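Local coordinates for protein sulfotransferase (PDB 2ZQ5) that probably transfers a sulfuryl group from the nucleotide donor PAPS to an acceptor molecule, as other enzymes with the sulfotransferase fold do, at residues Asp14-Ser19 with Met60-Leu65; Val86-Lys91 with Ile219-Ala224; Glu188-Val193 with Gln270-Gly275; Ala241-Tyr246 with Ala310-Val315. All coordinates share one frame; numbering follows the deposited sequence.

Contact 1 (Asp14-Ser19 with Met60-Leu65); sequences DELHAS and MNRFFL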
loop_
_atom_site.group_PDB
_atom_site.type_symbol
_atom_site.label_atom_id
_atom_site.label_comp_id
_atom_site.label_asym_id
_atom_site.label_seq_id
_atom_site.Cartn_x
_atom_site.Cartn_y
_atom_site.Cartn_z
ATOM N N ASP A 14 20.529 -10.567 9.353
ATOM C CA ASP A 14 21.814 -10.436 8.668
ATOM C C ASP A 14 21.755 -11.061 7.279
ATOM O O ASP A 14 22.252 -10.485 6.309
ATOM C CB ASP A 14 22.940 -11.103 9.465
ATOM C CG ASP A 14 23.281 -10.356 10.738
ATOM O OD1 ASP A 14 23.164 -9.114 10.752
ATOM O OD2 ASP A 14 23.684 -11.010 11.724
ATOM N N GLU A 15 21.148 -12.240 7.182
ATOM C CA GLU A 15 21.036 -12.926 5.899
ATOM C C GLU A 15 20.261 -12.099 4.881
ATOM O O GLU A 15 20.633 -12.043 3.713
ATOM C CB GLU A 15 20.364 -14.292 6.075
ATOM C CG GLU A 15 21.185 -15.280 6.890
ATOM C CD GLU A 15 20.509 -16.630 7.016
ATOM O OE1 GLU A 15 19.261 -16.673 7.015
ATOM O OE2 GLU A 15 21.223 -17.650 7.131
ATOM N N LEU A 16 19.183 -11.459 5.321
ATOM C CA LEU A 16 18.383 -10.640 4.418
ATOM C C LEU A 16 19.174 -9.441 3.898
ATOM O O LEU A 16 19.093 -9.113 2.718
ATOM C CB LEU A 16 17.103 -10.174 5.116
ATOM C CG LEU A 16 16.058 -11.277 5.321
ATOM C CD1 LEU A 16 14.912 -10.748 6.173
ATOM C CD2 LEU A 16 15.545 -11.759 3.974
ATOM N N HIS A 17 19.936 -8.791 4.774
ATOM C CA HIS A 17 20.744 -7.652 4.350
ATOM C C HIS A 17 21.798 -8.136 3.356
ATOM O O HIS A 17 22.028 -7.507 2.325
ATOM C CB HIS A 17 21.432 -6.985 5.549
ATOM C CG HIS A 17 20.536 -6.078 6.339
ATOM N ND1 HIS A 17 19.587 -6.547 7.222
ATOM C CD2 HIS A 17 20.440 -4.727 6.368
ATOM C CE1 HIS A 17 18.946 -5.525 7.762
ATOM N NE2 HIS A 17 19.445 -4.408 7.261
ATOM N N ALA A 18 22.431 -9.260 3.669
ATOM C CA ALA A 18 23.451 -9.821 2.792
ATOM C C ALA A 18 22.880 -10.178 1.422
ATOM O O ALA A 18 23.509 -9.915 0.395
ATOM C CB ALA A 18 24.081 -11.049 3.438
ATOM N N SER A 19 21.689 -10.775 1.396
ATOM C CA SER A 19 21.063 -11.147 0.131
ATOM C C SER A 19 20.687 -9.925 -0.697
ATOM O O SER A 19 20.772 -9.946 -1.924
ATOM C CB SER A 19 19.812 -11.997 0.371
ATOM O OG SER A 19 20.151 -13.259 0.915
ATOM N N MET A 60 8.598 -17.460 -0.429
ATOM C CA MET A 60 7.945 -16.243 -0.892
ATOM C C MET A 60 8.211 -15.061 0.031
ATOM O O MET A 60 8.562 -13.975 -0.428
ATOM C CB MET A 60 6.435 -16.461 -1.026
ATOM C CG MET A 60 6.049 -17.501 -2.068
ATOM S SD MET A 60 6.756 -17.153 -3.696
ATOM C CE MET A 60 5.774 -15.774 -4.196
ATOM N N ASN A 61 8.053 -15.263 1.333
ATOM C CA ASN A 61 8.288 -14.163 2.253
ATOM C C ASN A 61 9.756 -13.766 2.315
ATOM O O ASN A 61 10.077 -12.602 2.558
ATOM C CB ASN A 61 7.731 -14.502 3.633
ATOM C CG ASN A 61 6.222 -14.404 3.671
ATOM O OD1 ASN A 61 5.658 -13.334 3.440
ATOM N ND2 ASN A 61 5.557 -15.521 3.948
ATOM N N ARG A 62 10.651 -14.723 2.089
ATOM C CA ARG A 62 12.073 -14.411 2.088
ATOM C C ARG A 62 12.303 -13.469 0.906
ATOM O O ARG A 62 13.043 -12.487 1.007
ATOM C CB ARG A 62 12.896 -15.697 1.932
ATOM C CG ARG A 62 14.396 -15.478 1.816
ATOM C CD ARG A 62 15.180 -16.781 1.997
ATOM N NE ARG A 62 14.724 -17.853 1.112
ATOM C CZ ARG A 62 13.997 -18.896 1.503
ATOM N NH1 ARG A 62 13.632 -19.020 2.773
ATOM N NH2 ARG A 62 13.635 -19.821 0.626
ATOM N N PHE A 63 11.642 -13.768 -0.207
ATOM C CA PHE A 63 11.742 -12.964 -1.421
ATOM C C PHE A 63 11.183 -11.559 -1.180
ATOM O O PHE A 63 11.803 -10.560 -1.554
ATOM C CB PHE A 63 10.966 -13.635 -2.557
ATOM C CG PHE A 63 11.058 -12.910 -3.871
ATOM C CD1 PHE A 63 12.193 -13.025 -4.667
ATOM C CD2 PHE A 63 10.010 -12.110 -4.313
ATOM C CE1 PHE A 63 12.283 -12.350 -5.887
ATOM C CE2 PHE A 63 10.090 -11.431 -5.529
ATOM C CZ PHE A 63 11.229 -11.553 -6.318
ATOM N N PHE A 64 10.013 -11.484 -0.549
ATOM C CA PHE A 64 9.391 -10.191 -0.285
ATOM C C PHE A 64 10.201 -9.317 0.664
ATOM O O PHE A 64 10.291 -8.103 0.468
ATOM C CB PHE A 64 7.983 -10.363 0.299
ATOM C CG PHE A 64 7.060 -11.187 -0.551
ATOM C CD1 PHE A 64 7.085 -11.088 -1.937
ATOM C CD2 PHE A 64 6.143 -12.047 0.045
ATOM C CE1 PHE A 64 6.206 -11.835 -2.722
ATOM C CE2 PHE A 64 5.259 -12.796 -0.729
ATOM C CZ PHE A 64 5.293 -12.691 -2.113
ATOM N N LEU A 65 10.776 -9.919 1.702
ATOM C CA LEU A 65 11.557 -9.147 2.656
ATOM C C LEU A 65 12.871 -8.687 2.041
ATOM O O LEU A 65 13.304 -7.558 2.273
ATOM C CB LEU A 65 11.792 -9.954 3.939
ATOM C CG LEU A 65 10.508 -10.273 4.721
ATOM C CD1 LEU A 65 10.868 -11.044 5.978
ATOM C CD2 LEU A 65 9.766 -8.980 5.081
#

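Contact 2 (Val86-Lys91 with Ile219-Ala224); sequences VDVAIK and IGLNDA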
loop_
_atom_site.group_PDB
_atom_site.type_symbol
_atom_site.label_atom_id
_atom_site.label_comp_id
_atom_site.label_asym_id
_atom_site.label_seq_id
_atom_site.Cartn_x
_atom_site.Cartn_y
_atom_site.Cartn_z
ATOM N N VAL A 86 15.509 17.119 -1.810
ATOM C CA VAL A 86 15.144 17.729 -0.532
ATOM C C VAL A 86 14.440 19.075 -0.670
ATOM O O VAL A 86 13.732 19.502 0.240
ATOM C CB VAL A 86 16.383 17.922 0.384
ATOM C CG1 VAL A 86 17.047 16.585 0.649
ATOM C CG2 VAL A 86 17.364 18.894 -0.250
ATOM N N ASP A 87 14.628 19.739 -1.806
ATOM C CA ASP A 87 14.007 21.042 -2.020
ATOM C C ASP A 87 12.611 20.959 -2.623
ATOM O O ASP A 87 11.955 21.982 -2.828
ATOM C CB ASP A 87 14.897 21.911 -2.913
ATOM C CG ASP A 87 16.285 22.101 -2.339
ATOM O OD1 ASP A 87 16.391 22.374 -1.126
ATOM O OD2 ASP A 87 17.269 21.987 -3.100
ATOM N N VAL A 88 12.152 19.744 -2.903
ATOM C CA VAL A 88 10.831 19.559 -3.486
ATOM C C VAL A 88 9.739 19.708 -2.436
ATOM O O VAL A 88 9.743 19.021 -1.418
ATOM C CB VAL A 88 10.698 18.168 -4.148
ATOM C CG1 VAL A 88 9.271 17.961 -4.662
ATOM C CG2 VAL A 88 11.694 18.042 -5.291
ATOM N N ALA A 89 8.810 20.622 -2.686
ATOM C CA ALA A 89 7.706 20.840 -1.771
ATOM C C ALA A 89 6.513 20.009 -2.234
ATOM O O ALA A 89 6.220 19.941 -3.426
ATOM C CB ALA A 89 7.336 22.319 -1.737
ATOM N N ILE A 90 5.844 19.364 -1.286
ATOM C CA ILE A 90 4.670 18.553 -1.586
ATOM C C ILE A 90 3.480 19.360 -1.074
ATOM O O ILE A 90 3.251 19.435 0.132
ATOM C CB ILE A 90 4.716 17.195 -0.848
ATOM C CG1 ILE A 90 6.037 16.476 -1.142
ATOM C CG2 ILE A 90 3.532 16.334 -1.269
ATOM C CD1 ILE A 90 6.242 16.111 -2.600
ATOM N N LYS A 91 2.731 19.970 -1.988
ATOM C CA LYS A 91 1.594 20.796 -1.598
ATOM C C LYS A 91 0.228 20.141 -1.738
ATOM O O LYS A 91 -0.134 19.639 -2.802
ATOM C CB LYS A 91 1.603 22.113 -2.387
ATOM C CG LYS A 91 2.821 22.987 -2.118
ATOM C CD LYS A 91 2.913 23.355 -0.643
ATOM C CE LYS A 91 4.145 24.199 -0.350
ATOM N NZ LYS A 91 4.247 24.538 1.099
ATOM N N ILE A 219 10.944 10.701 -6.381
ATOM C CA ILE A 219 10.216 10.252 -7.557
ATOM C C ILE A 219 9.558 11.413 -8.296
ATOM O O ILE A 219 9.475 11.401 -9.525
ATOM C CB ILE A 219 9.159 9.189 -7.164
ATOM C CG1 ILE A 219 9.871 7.967 -6.580
ATOM C CG2 ILE A 219 8.310 8.805 -8.380
ATOM C CD1 ILE A 219 8.941 6.953 -5.941
ATOM N N GLY A 220 9.112 12.423 -7.551
ATOM C CA GLY A 220 8.466 13.569 -8.168
ATOM C C GLY A 220 9.378 14.748 -8.469
ATOM O O GLY A 220 8.890 15.848 -8.727
ATOM N N LEU A 221 10.689 14.517 -8.459
ATOM C CA LEU A 221 11.675 15.570 -8.712
ATOM C C LEU A 221 11.482 16.334 -10.021
ATOM O O LEU A 221 11.766 17.534 -10.090
ATOM C CB LEU A 221 13.087 14.978 -8.688
ATOM C CG LEU A 221 14.238 15.958 -8.944
ATOM C CD1 LEU A 221 14.334 16.948 -7.786
ATOM C CD2 LEU A 221 15.543 15.189 -9.101
ATOM N N ASN A 222 11.003 15.647 -11.054
ATOM C CA ASN A 222 10.791 16.276 -12.356
ATOM C C ASN A 222 9.353 16.740 -12.577
ATOM O O ASN A 222 9.021 17.253 -13.648
ATOM C CB ASN A 222 11.177 15.308 -13.481
ATOM C CG ASN A 222 12.629 14.881 -13.416
ATOM O OD1 ASN A 222 13.521 15.702 -13.196
ATOM N ND2 ASN A 222 12.877 13.593 -13.621
ATOM N N ASP A 223 8.505 16.561 -11.568
ATOM C CA ASP A 223 7.096 16.938 -11.656
ATOM C C ASP A 223 6.670 17.714 -10.414
ATOM O O ASP A 223 5.549 17.558 -9.932
ATOM C CB ASP A 223 6.236 15.675 -11.773
ATOM C CG ASP A 223 6.496 14.905 -13.053
ATOM O OD1 ASP A 223 5.967 15.319 -14.103
ATOM O OD2 ASP A 223 7.229 13.894 -13.012
ATOM N N ALA A 224 7.562 18.561 -9.916
ATOM C CA ALA A 224 7.313 19.337 -8.705
ATOM C C ALA A 224 6.009 20.129 -8.668
ATOM O O ALA A 224 5.445 20.341 -7.592
ATOM C CB ALA A 224 8.488 20.270 -8.452
HETATM O O HOH W 1 5.860 18.411 -5.633
HETATM O O HOH W 2 4.959 22.216 -4.804
#

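Contact 3 (Glu188-Val193 with Gln270-Gly275); sequences EALAHV and QHTTEG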
loop_
_atom_site.group_PDB
_atom_site.type_symbol
_atom_site.label_atom_id
_atom_site.label_comp_id
_atom_site.label_asym_id
_atom_site.label_seq_id
_atom_site.Cartn_x
_atom_site.Cartn_y
_atom_site.Cartn_z
ATOM N N GLU A 188 0.065 -8.504 7.873
ATOM C CA GLU A 188 -0.945 -9.200 8.657
ATOM C C GLU A 188 -2.184 -9.601 7.856
ATOM O O GLU A 188 -2.995 -10.394 8.328
ATOM C CB GLU A 188 -1.344 -8.347 9.861
ATOM C CG GLU A 188 -2.176 -7.126 9.529
ATOM C CD GLU A 188 -2.259 -6.176 10.698
ATOM O OE1 GLU A 188 -1.238 -5.519 11.001
ATOM O OE2 GLU A 188 -3.335 -6.097 11.326
ATOM N N ALA A 189 -2.328 -9.058 6.651
ATOM C CA ALA A 189 -3.464 -9.391 5.796
ATOM C C ALA A 189 -3.101 -10.519 4.824
ATOM O O ALA A 189 -3.948 -11.001 4.076
ATOM C CB ALA A 189 -3.909 -8.154 5.022
ATOM N N LEU A 190 -1.838 -10.942 4.850
ATOM C CA LEU A 190 -1.355 -11.999 3.963
ATOM C C LEU A 190 -0.735 -13.164 4.726
ATOM O O LEU A 190 -0.292 -14.146 4.129
ATOM C CB LEU A 190 -0.324 -11.418 2.992
ATOM C CG LEU A 190 -0.895 -10.410 1.993
ATOM C CD1 LEU A 190 0.228 -9.618 1.355
ATOM C CD2 LEU A 190 -1.709 -11.148 0.939
ATOM N N ALA A 191 -0.703 -13.050 6.048
ATOM C CA ALA A 191 -0.129 -14.091 6.889
ATOM C C ALA A 191 -0.644 -13.931 8.308
ATOM O O ALA A 191 -1.110 -12.858 8.693
ATOM C CB ALA A 191 1.397 -13.994 6.880
ATOM N N HIS A 192 -0.563 -15.009 9.078
ATOM C CA HIS A 192 -0.999 -14.976 10.462
ATOM C C HIS A 192 0.189 -14.526 11.299
ATOM O O HIS A 192 1.021 -15.338 11.704
ATOM C CB HIS A 192 -1.455 -16.363 10.918
ATOM C CG HIS A 192 -1.935 -16.398 12.335
ATOM N ND1 HIS A 192 -3.071 -15.737 12.751
ATOM C CD2 HIS A 192 -1.418 -16.991 13.436
ATOM C CE1 HIS A 192 -3.235 -15.925 14.049
ATOM N NE2 HIS A 192 -2.246 -16.682 14.488
ATOM N N VAL A 193 0.276 -13.223 11.540
ATOM C CA VAL A 193 1.368 -12.669 12.333
ATOM C C VAL A 193 0.822 -11.712 13.393
ATOM O O VAL A 193 1.176 -10.532 13.432
ATOM C CB VAL A 193 2.402 -11.932 11.431
ATOM C CG1 VAL A 193 3.192 -12.945 10.614
ATOM C CG2 VAL A 193 1.696 -10.949 10.502
ATOM N N GLN A 270 -7.121 -15.552 0.793
ATOM C CA GLN A 270 -6.997 -16.997 0.691
ATOM C C GLN A 270 -6.354 -17.414 -0.628
ATOM O O GLN A 270 -5.379 -18.168 -0.646
ATOM C CB GLN A 270 -8.383 -17.627 0.827
ATOM C CG GLN A 270 -8.419 -19.138 0.755
ATOM C CD GLN A 270 -9.814 -19.679 1.009
ATOM O OE1 GLN A 270 -10.784 -19.228 0.399
ATOM N NE2 GLN A 270 -9.922 -20.646 1.910
ATOM N N HIS A 271 -6.896 -16.914 -1.731
ATOM C CA HIS A 271 -6.368 -17.258 -3.045
ATOM C C HIS A 271 -4.967 -16.719 -3.291
ATOM O O HIS A 271 -4.140 -17.389 -3.906
ATOM C CB HIS A 271 -7.321 -16.766 -4.133
ATOM C CG HIS A 271 -8.584 -17.564 -4.225
ATOM N ND1 HIS A 271 -8.603 -18.881 -4.628
ATOM C CD2 HIS A 271 -9.868 -17.237 -3.947
ATOM C CE1 HIS A 271 -9.844 -19.333 -4.596
ATOM N NE2 HIS A 271 -10.632 -18.354 -4.185
ATOM N N THR A 272 -4.695 -15.514 -2.807
ATOM C CA THR A 272 -3.378 -14.920 -2.994
ATOM C C THR A 272 -2.292 -15.724 -2.292
ATOM O O THR A 272 -1.209 -15.937 -2.843
ATOM C CB THR A 272 -3.336 -13.479 -2.448
ATOM O OG1 THR A 272 -4.261 -12.665 -3.179
ATOM C CG2 THR A 272 -1.937 -12.896 -2.585
ATOM N N THR A 273 -2.600 -16.186 -1.084
ATOM C CA THR A 273 -1.647 -16.923 -0.257
ATOM C C THR A 273 -1.812 -18.438 -0.236
ATOM O O THR A 273 -1.265 -19.108 0.640
ATOM C CB THR A 273 -1.716 -16.428 1.199
ATOM O OG1 THR A 273 -2.991 -16.772 1.762
ATOM C CG2 THR A 273 -1.545 -14.915 1.249
ATOM N N GLU A 274 -2.554 -18.979 -1.196
ATOM C CA GLU A 274 -2.780 -20.417 -1.261
ATOM C C GLU A 274 -1.467 -21.203 -1.269
ATOM O O GLU A 274 -0.578 -20.945 -2.080
ATOM C CB GLU A 274 -3.603 -20.756 -2.506
ATOM C CG GLU A 274 -4.111 -22.185 -2.547
ATOM C CD GLU A 274 -5.121 -22.404 -3.656
ATOM O OE1 GLU A 274 -4.746 -22.270 -4.839
ATOM O OE2 GLU A 274 -6.293 -22.705 -3.343
ATOM N N GLY A 275 -1.351 -22.155 -0.348
ATOM C CA GLY A 275 -0.152 -22.971 -0.269
ATOM C C GLY A 275 1.018 -22.373 0.492
ATOM O O GLY A 275 2.059 -23.012 0.617
#

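Contact 4 (Ala241-Tyr246 with Ala310-Val315); sequences ALMATY and AQFYDV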
loop_
_atom_site.group_PDB
_atom_site.type_symbol
_atom_site.label_atom_id
_atom_site.label_comp_id
_atom_site.label_asym_id
_atom_site.label_seq_id
_atom_site.Cartn_x
_atom_site.Cartn_y
_atom_site.Cartn_z
ATOM N N ALA A 241 0.422 10.244 11.802
ATOM C CA ALA A 241 1.726 10.337 11.156
ATOM C C ALA A 241 1.576 11.014 9.802
ATOM O O ALA A 241 2.424 11.807 9.388
ATOM C CB ALA A 241 2.332 8.946 10.981
ATOM N N LEU A 242 0.488 10.691 9.114
ATOM C CA LEU A 242 0.213 11.269 7.813
ATOM C C LEU A 242 0.077 12.785 7.938
ATOM O O LEU A 242 0.721 13.534 7.200
ATOM C CB LEU A 242 -1.069 10.648 7.244
ATOM C CG LEU A 242 -1.464 10.932 5.792
ATOM C CD1 LEU A 242 -2.491 9.899 5.354
ATOM C CD2 LEU A 242 -2.017 12.343 5.643
ATOM N N MET A 243 -0.744 13.240 8.880
ATOM C CA MET A 243 -0.940 14.675 9.064
ATOM C C MET A 243 0.311 15.383 9.582
ATOM O O MET A 243 0.541 16.546 9.260
ATOM C CB MET A 243 -2.121 14.940 10.006
ATOM C CG MET A 243 -3.454 14.396 9.501
ATOM S SD MET A 243 -3.919 15.017 7.862
ATOM C CE MET A 243 -4.729 16.539 8.291
ATOM N N ALA A 244 1.121 14.695 10.378
ATOM C CA ALA A 244 2.341 15.315 10.891
ATOM C C ALA A 244 3.324 15.541 9.742
ATOM O O ALA A 244 4.047 16.540 9.709
ATOM C CB ALA A 244 2.977 14.426 11.956
ATOM N N THR A 245 3.335 14.606 8.798
ATOM C CA THR A 245 4.228 14.668 7.647
ATOM C C THR A 245 3.687 15.546 6.520
ATOM O O THR A 245 4.450 16.218 5.821
ATOM C CB THR A 245 4.474 13.247 7.105
ATOM O OG1 THR A 245 4.943 12.413 8.170
ATOM C CG2 THR A 245 5.511 13.262 5.993
ATOM N N TYR A 246 2.369 15.536 6.358
ATOM C CA TYR A 246 1.686 16.307 5.321
ATOM C C TYR A 246 0.542 17.065 6.000
ATOM O O TYR A 246 -0.624 16.692 5.872
ATOM C CB TYR A 246 1.109 15.355 4.271
ATOM C CG TYR A 246 2.104 14.388 3.663
ATOM C CD1 TYR A 246 2.951 14.785 2.630
ATOM C CD2 TYR A 246 2.169 13.062 4.094
ATOM C CE1 TYR A 246 3.833 13.884 2.031
ATOM C CE2 TYR A 246 3.051 12.152 3.502
ATOM C CZ TYR A 246 3.876 12.569 2.469
ATOM O OH TYR A 246 4.727 11.675 1.853
ATOM N N ALA A 310 -12.402 20.107 6.964
ATOM C CA ALA A 310 -12.316 20.634 5.606
ATOM C C ALA A 310 -11.321 19.817 4.779
ATOM O O ALA A 310 -11.351 19.838 3.548
ATOM C CB ALA A 310 -11.887 22.097 5.640
ATOM N N GLN A 311 -10.439 19.095 5.462
ATOM C CA GLN A 311 -9.430 18.288 4.783
ATOM C C GLN A 311 -9.827 16.830 4.594
ATOM O O GLN A 311 -9.001 16.010 4.200
ATOM C CB GLN A 311 -8.109 18.355 5.548
ATOM C CG GLN A 311 -7.453 19.729 5.508
ATOM C CD GLN A 311 -6.183 19.807 6.333
ATOM O OE1 GLN A 311 -5.185 19.138 6.039
ATOM N NE2 GLN A 311 -6.209 20.623 7.377
ATOM N N PHE A 312 -11.088 16.509 4.862
ATOM C CA PHE A 312 -11.568 15.134 4.733
ATOM C C PHE A 312 -12.834 15.036 3.901
ATOM O O PHE A 312 -13.662 15.949 3.899
ATOM C CB PHE A 312 -11.838 14.539 6.119
ATOM C CG PHE A 312 -10.606 14.353 6.946
ATOM C CD1 PHE A 312 -9.964 13.118 7.000
ATOM C CD2 PHE A 312 -10.059 15.424 7.643
ATOM C CE1 PHE A 312 -8.794 12.957 7.734
ATOM C CE2 PHE A 312 -8.890 15.273 8.379
ATOM C CZ PHE A 312 -8.253 14.037 8.425
ATOM N N TYR A 313 -12.978 13.917 3.200
ATOM C CA TYR A 313 -14.150 13.672 2.371
ATOM C C TYR A 313 -14.484 12.188 2.434
ATOM O O TYR A 313 -13.591 11.344 2.340
ATOM C CB TYR A 313 -13.878 14.066 0.914
ATOM C CG TYR A 313 -15.112 14.061 0.034
ATOM C CD1 TYR A 313 -15.843 15.228 -0.180
ATOM C CD2 TYR A 313 -15.560 12.885 -0.565
ATOM C CE1 TYR A 313 -16.991 15.222 -0.969
ATOM C CE2 TYR A 313 -16.709 12.867 -1.353
ATOM C CZ TYR A 313 -17.416 14.038 -1.551
ATOM O OH TYR A 313 -18.549 14.020 -2.335
ATOM N N ASP A 314 -15.764 11.876 2.604
ATOM C CA ASP A 314 -16.223 10.492 2.665
ATOM C C ASP A 314 -16.971 10.142 1.391
ATOM O O ASP A 314 -17.896 10.853 0.991
ATOM C CB ASP A 314 -17.150 10.287 3.863
ATOM C CG ASP A 314 -16.443 10.480 5.182
ATOM O OD1 ASP A 314 -15.565 9.653 5.515
ATOM O OD2 ASP A 314 -16.758 11.462 5.884
ATOM N N VAL A 315 -16.568 9.046 0.757
ATOM C CA VAL A 315 -17.199 8.592 -0.473
ATOM C C VAL A 315 -17.889 7.256 -0.249
ATOM O O VAL A 315 -17.293 6.328 0.293
ATOM C CB VAL A 315 -16.163 8.402 -1.604
ATOM C CG1 VAL A 315 -16.835 7.795 -2.828
ATOM C CG2 VAL A 315 -15.523 9.730 -1.956
#

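Contact 1 (Asp14-Ser19 with Met60-Leu65)
L16 reaches across from helix 13-24 and sets both of its methyl groups against helix 55-81, between R62 and L65. The tight part of the contact is small and wholly apolar on the L16 side. CD1 of L16 rests 3.9 Å from CB of L65 and 4.1 Å from CD1 of the same residue, so it lies against the base of the partner side chain as well as one branch. CD2 of L16 lies over the preceding turn of the helix and stops 3.9 Å from the backbone O of R62. CG of L16 stands beside its own backbone N (chi1 -73°), a setting that carries both methyls to helix 55-81, and the two leucine side chains meet at a slant. The arrangement is a helix-on-helix packing: L16 also touches L69, one turn further along helix 55-81, while L43 and L44 of helix 36-50 close on L65, so side chains of three helices meet around the buried L16 and L65. Toward the rim the fit slackens. Of its side chain, R62 brings only CG near L16, 4.5 Å from CD2, and a bend at chi3 (53°) takes the guanidinium elsewhere: NH1 bonds to the backbone O of V10 in the segment leading into helix 13-24. On the solvent side, the exposed E15 side chain makes no contact with 60-65.

Contact 2 (Val86-Lys91 with Ile219-Ala224)
V88 and L221 make the one direct side-chain touch between these two loops, CG2 of V88 lying 3.8 Å from CD1 of L221 as the side chains cross at about a right angle. With CG1 of V88 anti to the backbone N (chi1 176°), the other methyl, CG2, is the branch left to meet the leucine. Beside this apolar pair sits a wet one: the backbone O of A89 and the backbone O of A224 are 4.3 Å apart and joined through two waters. The first water donates to O of A89 at 2.7 Å and to O of A224 at 2.8 Å, while the second repeats the bridge with only a weak bond to A224. In the next shell, L221 sits within a type I turn from G220 to D223, with A224 directly after it, and the D223 carboxylate forms salt bridges with K226 and R131. Across the contact, Q217 donates its NE2 to the backbone O of V88. The loops lead into strands 94-97 and 227-231, neighbours in the parallel sheet. Two carbonyl oxygens have no proton to offer each other, so water supplies the donors, and the link between A89 O and A224 O depends on solvent.

Contact 3 (Glu188-Val193 with Gln270-Gly275)
The end of the L190 side chain meets the C-terminal end of helix 262-272, where T272 and T273 receive it. At the base of the side chain, CB of L190 already lies 4.1 Å from the CG2 methyl of T273. The chain then runs through CG, anti to the carbonyl carbon (chi1 -67°), and its CD2 branch ends in the angle between the two threonine methyls, 3.8 Å from CG2 of T273 and 3.9 Å from CG2 of T272. The closest approach is made by the backbone: the carbonyl O of L190 comes within 3.2 Å of CG2 of T273, a snug contact between an oxygen and a methyl. Within the sulfotransferase domain, this contact packs a loop against a helix C terminus, the connection between helices 175-178 and 194-201 lying where helix 262-272 stops. The hydroxyls of both threonines bond back to helix carbonyls, OG1 of T272 to O of L268 and OG1 of T273 to O of A269, which leaves their methyls facing L190. F280 and H164 adjoin the threonine side chains. Helix 282-304 holds the loop on both sides of L190, E188 forming a salt bridge with R295 and H192 a hydrogen bond with D288.

Contact 4 (Ala241-Tyr246 with Ala310-Val315)
M243 reaches Q311 and F312 by folding back on itself: beyond CG, which is anti to the carbonyl carbon, the chain bends at chi2 (-56°) and again at chi3 (-86°), placing the terminal methyl CE beside both residues. Q311 does the reverse. Its chain is extended beyond CG and slants across the methionine, bringing the amide carbon CD to 4.1 Å from CE of M243. F312 completes the group, with CZ of its ring 4.3 Å from the same methyl, which approaches the ring obliquely. One methyl carbon therefore serves both partners, and Y307, in the loop before the strand, touches M243 and F312 as well. The contact joins the last turns of helix 239-245 to an edge strand of the parallel alpha/beta sheet; the backbones of Q311 and Y313 bond to V251 on the neighbouring strand, 250-255, which the helix itself precedes. Within the helix, T245 bonds back on its last turn. Its OG1 donates to the backbone O of A241 at 2.9 Å, and its backbone N bonds to that same oxygen at 3.0 Å, from the opposite face of the carbonyl plane. A241 O is thereby gripped twice. Y246, just past the helix, bonds through its hydroxyl to H212. Between helix and strand the contact is van der Waals packing: the thioether methyl, set against an amide and an aromatic ring, has no polar group to direct it, so the interaction is dispersive and only weakly directional.

Read from the N terminus, contact 1 closes the first and shortest loop, tying helix 13-24 to helix 55-81 within the helical N-terminal part. Contact 2 opens afterwards and closes a long loop, 127 residues lying between its segments, to join the loops that enter strands 94-97 and 227-231. Contact 3 starts before contact 2 has closed, so those two cross; it joins the loop before helix 194-201 to the C-terminal end of helix 262-272. Contact 4, linking helix 239-245 to edge strand 312-316, begins before contact 3 ends and crosses it in turn. Contacts 2 and 4 are in series yet touch, CG2 of I90 lying 4.1 Å from CE1 of Y246. Contacts 1 and 3, with centres about 18 Å apart, lie across the molecule from contact 4.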